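Local coordinates for sortase-like protein (Streptococcus suis, PDB 3RE9) that probably acts as a class C sortase, a transpeptidase of the bacterial surface expected to join pilin subunits to one another, at residues 41-46 against 57-63; 34-38 against 73-79. All coordinates share one frame; numbering follows the deposited sequence.

Interaction 1: residues 41-46 against 57-63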
# COMPACT_ATOMS: atom_id res chain seq x y z
N HIS A 41 -13.08 -5.29 6.95
CA HIS A 41 -11.77 -4.84 7.46
C HIS A 41 -10.74 -5.96 7.38
O HIS A 41 -9.93 -6.16 8.32
CB HIS A 41 -11.86 -4.32 8.90
CG HIS A 41 -13.03 -3.44 9.12
ND1 HIS A 41 -14.14 -3.84 9.82
CD2 HIS A 41 -13.29 -2.19 8.69
CE1 HIS A 41 -15.03 -2.87 9.82
NE2 HIS A 41 -14.54 -1.85 9.15
N GLU A 42 -10.81 -6.70 6.28
CA GLU A 42 -10.11 -7.96 6.15
C GLU A 42 -8.61 -7.79 6.16
O GLU A 42 -8.07 -6.92 5.46
CB GLU A 42 -10.53 -8.67 4.87
CG GLU A 42 -9.89 -10.03 4.70
CD GLU A 42 -10.57 -10.86 3.66
OE1 GLU A 42 -9.96 -11.05 2.59
OE2 GLU A 42 -11.72 -11.29 3.92
N LYS A 43 -7.94 -8.64 6.93
CA LYS A 43 -6.47 -8.65 7.01
C LYS A 43 -5.84 -9.09 5.68
O LYS A 43 -6.22 -10.11 5.11
CB LYS A 43 -6.00 -9.52 8.17
CG LYS A 43 -4.56 -9.32 8.55
CD LYS A 43 -4.09 -10.41 9.48
CE LYS A 43 -2.61 -10.24 9.78
NZ LYS A 43 -2.21 -10.69 11.14
N ILE A 44 -4.90 -8.31 5.16
CA ILE A 44 -4.23 -8.67 3.91
C ILE A 44 -2.89 -9.34 4.16
O ILE A 44 -2.53 -10.30 3.46
CB ILE A 44 -4.03 -7.45 2.98
CG1 ILE A 44 -5.37 -6.91 2.46
CG2 ILE A 44 -3.11 -7.85 1.80
CD1 ILE A 44 -5.24 -5.56 1.74
N GLY A 45 -2.14 -8.85 5.14
CA GLY A 45 -0.82 -9.41 5.49
C GLY A 45 -0.04 -8.53 6.45
O GLY A 45 -0.57 -8.07 7.47
N TYR A 46 1.22 -8.27 6.12
CA TYR A 46 2.11 -7.47 6.97
C TYR A 46 2.98 -6.52 6.13
O TYR A 46 3.36 -6.84 5.01
CB TYR A 46 2.99 -8.39 7.84
CG TYR A 46 2.22 -9.19 8.89
CD1 TYR A 46 1.68 -10.44 8.58
CD2 TYR A 46 2.03 -8.69 10.17
CE1 TYR A 46 0.97 -11.17 9.54
CE2 TYR A 46 1.31 -9.39 11.13
CZ TYR A 46 0.80 -10.63 10.82
OH TYR A 46 0.09 -11.33 11.77
N PRO A 57 0.42 -5.55 11.01
CA PRO A 57 -0.65 -6.13 10.18
C PRO A 57 -1.30 -5.09 9.26
O PRO A 57 -1.64 -3.98 9.69
CB PRO A 57 -1.67 -6.64 11.22
CG PRO A 57 -1.38 -5.84 12.50
CD PRO A 57 0.08 -5.53 12.45
N VAL A 58 -1.50 -5.47 8.00
CA VAL A 58 -2.13 -4.60 7.01
C VAL A 58 -3.55 -5.07 6.74
O VAL A 58 -3.78 -6.27 6.53
CB VAL A 58 -1.29 -4.61 5.69
CG1 VAL A 58 -1.90 -3.68 4.63
CG2 VAL A 58 0.11 -4.22 5.99
N TYR A 59 -4.50 -4.14 6.74
CA TYR A 59 -5.93 -4.47 6.57
C TYR A 59 -6.52 -3.70 5.40
O TYR A 59 -5.98 -2.67 5.02
CB TYR A 59 -6.73 -4.15 7.85
CG TYR A 59 -6.25 -4.87 9.09
CD1 TYR A 59 -5.26 -4.30 9.89
CD2 TYR A 59 -6.78 -6.10 9.46
CE1 TYR A 59 -4.78 -4.94 11.02
CE2 TYR A 59 -6.32 -6.77 10.61
CZ TYR A 59 -5.31 -6.18 11.39
OH TYR A 59 -4.84 -6.80 12.53
N ALA A 60 -7.61 -4.17 4.83
CA ALA A 60 -8.20 -3.48 3.69
C ALA A 60 -8.94 -2.25 4.18
O ALA A 60 -9.68 -2.33 5.17
CB ALA A 60 -9.13 -4.40 2.90
N GLY A 61 -8.71 -1.12 3.49
CA GLY A 61 -9.35 0.16 3.80
C GLY A 61 -8.68 0.99 4.88
O GLY A 61 -7.77 0.53 5.58
N THR A 62 -9.12 2.23 5.00
CA THR A 62 -8.59 3.17 5.97
C THR A 62 -9.67 3.57 6.99
O THR A 62 -9.71 4.70 7.46
CB THR A 62 -8.03 4.42 5.29
OG1 THR A 62 -9.05 5.00 4.47
CG2 THR A 62 -6.83 4.08 4.43
N SER A 63 -10.54 2.64 7.33
CA SER A 63 -11.50 2.88 8.40
C SER A 63 -10.79 3.06 9.74
O SER A 63 -9.65 2.64 9.91
CB SER A 63 -12.54 1.75 8.47
OG SER A 63 -11.96 0.55 8.92
O HOH W 1 -4.25 -9.80 12.61

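Interaction 2: residues 34-38 against 73-79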
# COMPACT_ATOMS: atom_id res chain seq x y z
N TYR A 34 -12.89 -6.38 -3.67
CA TYR A 34 -12.29 -5.35 -2.82
C TYR A 34 -13.31 -4.74 -1.85
O TYR A 34 -13.01 -4.56 -0.65
CB TYR A 34 -11.52 -4.29 -3.63
CG TYR A 34 -10.81 -3.28 -2.75
CD1 TYR A 34 -9.89 -3.68 -1.78
CD2 TYR A 34 -11.08 -1.91 -2.86
CE1 TYR A 34 -9.27 -2.76 -0.94
CE2 TYR A 34 -10.46 -0.98 -2.04
CZ TYR A 34 -9.55 -1.41 -1.08
OH TYR A 34 -8.93 -0.48 -0.27
N ALA A 35 -14.52 -4.47 -2.35
CA ALA A 35 -15.66 -4.07 -1.50
C ALA A 35 -15.98 -5.02 -0.33
O ALA A 35 -16.30 -4.58 0.76
CB ALA A 35 -16.91 -3.80 -2.36
N ARG A 36 -15.93 -6.33 -0.59
CA ARG A 36 -16.12 -7.35 0.43
C ARG A 36 -14.99 -7.33 1.48
O ARG A 36 -15.24 -7.42 2.68
CB ARG A 36 -16.18 -8.73 -0.23
CG ARG A 36 -16.43 -9.86 0.75
CD ARG A 36 -16.05 -11.24 0.20
NE ARG A 36 -14.64 -11.28 -0.15
CZ ARG A 36 -13.65 -11.42 0.74
NH1 ARG A 36 -13.91 -11.54 2.04
NH2 ARG A 36 -12.39 -11.46 0.32
N MET A 37 -13.74 -7.24 1.03
CA MET A 37 -12.63 -7.01 1.94
C MET A 37 -12.84 -5.73 2.76
O MET A 37 -12.58 -5.69 3.97
CB MET A 37 -11.34 -6.88 1.14
CG MET A 37 -10.82 -8.15 0.52
SD MET A 37 -9.31 -7.82 -0.42
CE MET A 37 -9.88 -8.00 -2.09
N LEU A 38 -13.28 -4.67 2.08
CA LEU A 38 -13.54 -3.40 2.77
C LEU A 38 -14.65 -3.57 3.82
O LEU A 38 -14.54 -3.08 4.94
CB LEU A 38 -13.92 -2.30 1.78
CG LEU A 38 -12.84 -1.55 1.02
CD1 LEU A 38 -13.48 -0.62 0.01
CD2 LEU A 38 -12.00 -0.78 2.01
N HIS A 73 -4.87 -0.11 3.89
CA HIS A 73 -4.68 -0.04 2.44
C HIS A 73 -5.60 1.04 1.91
O HIS A 73 -6.82 0.99 2.13
CB HIS A 73 -5.02 -1.37 1.78
CG HIS A 73 -5.13 -1.29 0.30
ND1 HIS A 73 -6.34 -1.25 -0.36
CD2 HIS A 73 -4.18 -1.21 -0.66
CE1 HIS A 73 -6.13 -1.14 -1.66
NE2 HIS A 73 -4.83 -1.11 -1.87
N LEU A 74 -5.01 2.01 1.23
CA LEU A 74 -5.73 3.17 0.75
C LEU A 74 -6.68 2.76 -0.37
O LEU A 74 -6.24 2.38 -1.46
CB LEU A 74 -4.76 4.25 0.27
CG LEU A 74 -5.35 5.62 -0.14
CD1 LEU A 74 -6.18 6.24 1.01
CD2 LEU A 74 -4.25 6.58 -0.55
N GLU A 75 -7.98 2.87 -0.10
CA GLU A 75 -8.94 2.57 -1.12
C GLU A 75 -8.65 3.43 -2.33
O GLU A 75 -8.46 4.64 -2.22
CB GLU A 75 -10.43 2.63 -0.65
CG GLU A 75 -10.82 3.69 0.33
CD GLU A 75 -10.45 3.37 1.77
OE1 GLU A 75 -11.19 2.67 2.46
OE2 GLU A 75 -9.44 3.89 2.25
N GLY A 76 -8.58 2.78 -3.49
CA GLY A 76 -8.39 3.53 -4.72
C GLY A 76 -7.06 3.22 -5.33
O GLY A 76 -6.84 3.57 -6.47
N THR A 77 -6.20 2.54 -4.56
CA THR A 77 -4.84 2.15 -4.99
C THR A 77 -4.71 0.62 -5.16
O THR A 77 -5.53 -0.14 -4.63
CB THR A 77 -3.76 2.70 -4.02
OG1 THR A 77 -3.83 1.99 -2.78
CG2 THR A 77 -3.96 4.20 -3.76
N SER A 78 -3.73 0.15 -5.91
CA SER A 78 -3.58 -1.30 -6.14
C SER A 78 -3.58 -2.15 -4.85
O SER A 78 -3.12 -1.72 -3.80
CB SER A 78 -2.30 -1.59 -6.95
OG SER A 78 -2.14 -0.71 -8.06
N LEU A 79 -4.12 -3.36 -4.91
CA LEU A 79 -3.92 -4.33 -3.84
C LEU A 79 -2.44 -4.79 -3.85
O LEU A 79 -1.82 -4.89 -4.93
CB LEU A 79 -4.91 -5.48 -3.95
CG LEU A 79 -6.35 -5.13 -3.55
CD1 LEU A 79 -7.34 -6.25 -3.97
CD2 LEU A 79 -6.46 -4.88 -2.07

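Interaction 1: residues 41-46 against 57-63
Lys43 to Tyr46 and Pro57 to Ala60 run antiparallel, their N-to-C directions 153° apart and their axes approaching to 4.4 Å. Lys43 faces Tyr59 and Tyr46 faces Pro57 as non-hydrogen-bonded pairs, yet two residues, Ile44 and Gly45, stand opposite the single Val58. This one-residue shift in register is a classic beta bulge: Val58 O accepts a hydrogen bond of 2.7 Å from Ile44 N and a weak one of 3.4 Å from Gly45 N. Val58 N donates back to Gly45 O, which closes the bulge. Nearer the start of the pairing, Ala60 N donates to Glu42 O at 2.9 Å.

Pro57, Tyr59, Lys43 and Tyr46 share one face of the sheet. Lys43 has CG anti to the backbone nitrogen (chi1 -165°), and the chain crosses Tyr59 at an angle, CB lying 3.7 Å from Tyr59 CE2. Farther along, its CE passes 4.0 Å from Pro57 CB. A water that accepts from Lys43 NZ at 2.7 Å also hydrogen-bonds Tyr59 OH. Tyr46 lays CE2 4.1 Å from Pro57 CB. Val58 points to the other face, where it meets Leu90 of strand 86-91, while Ile44 CD1 packs against Ala60.

At the entry to the strand, His41 with its positive phi is the C-prime residue of a Schellman motif. Helix 21-39 therefore ends directly before a bulged beta hairpin, strands 43-49 and 54-60, the first two strands of the sortase-type beta-barrel.

Interaction 2: residues 34-38 against 73-79
Tyr34 extends from the helix into the bend of residues 73-79, its ring overlapping Leu79 CD2, which lies 3.6 Å from Tyr34 CD1. With CG anti to the backbone nitrogen (chi1 -176°), the phenol is carried to the imidazole of His73. Tyr34 OH and His73 ND1 share a hydrogen bond of 2.7 Å, in which either may be the donor; the hydroxyl arrives at the imidazole edge, near its plane. The two rings stand almost perpendicular, planes at 88°, with centroids 5.1 Å apart. Glu75 CB comes in at the tyrosine edge, 3.5 Å from Tyr34 OH.

On the far side of the imidazole, His73 NE2 donates to Ser78 O at 2.6 Å, from above the carbonyl plane, and more weakly to Thr77 O. Both ring nitrogens are thus engaged, which fixes the rotation of the imidazole, while Leu79 CD2 lies over one face, offset toward the rim. Leu79 also meets the helix through its other branch: its CD1 and Met37 CE touch tip to tip at 3.6 Å. Leu38 CG in turn lies over one face of the Tyr34 ring, and Leu38 CD2 reaches Glu75 OE1 at 3.6 Å. Glu75 OE2 is hydrogen-bonded by Thr62 OG1.

The bend holds its own shape: Leu74 to Thr77 form a type II beta turn, in which Leu74 O accepts from both Thr77 N and Thr77 OG1, the latter on a lone pair in the carbonyl plane. Gly76 supplies the positive phi of that turn. The contact packs the end of helix 21-39 onto the loop joining strands 71-73 and 86-91 of the sortase domain.

In the fold
Interaction 1 is nested inside the chain loop closed by interaction 2, and their centres lie 9 Å apart. The connection is short: helix 21-39, which supplies Tyr34, Met37 and Leu38, leads through a short turn into strand 43-49. Two polar links join the contacts, a salt bridge of 2.9 Å between Glu42 OE2 and Arg36 NH1 and a probable hydrogen bond of 2.5 Å between Thr62 OG1 and Glu75 OE2. A backbone hydrogen bond between Tyr59 and His73 continues the pairing, joining strand 54-60 to the parallel strand 71-73, from which the 73-79 loop leaves.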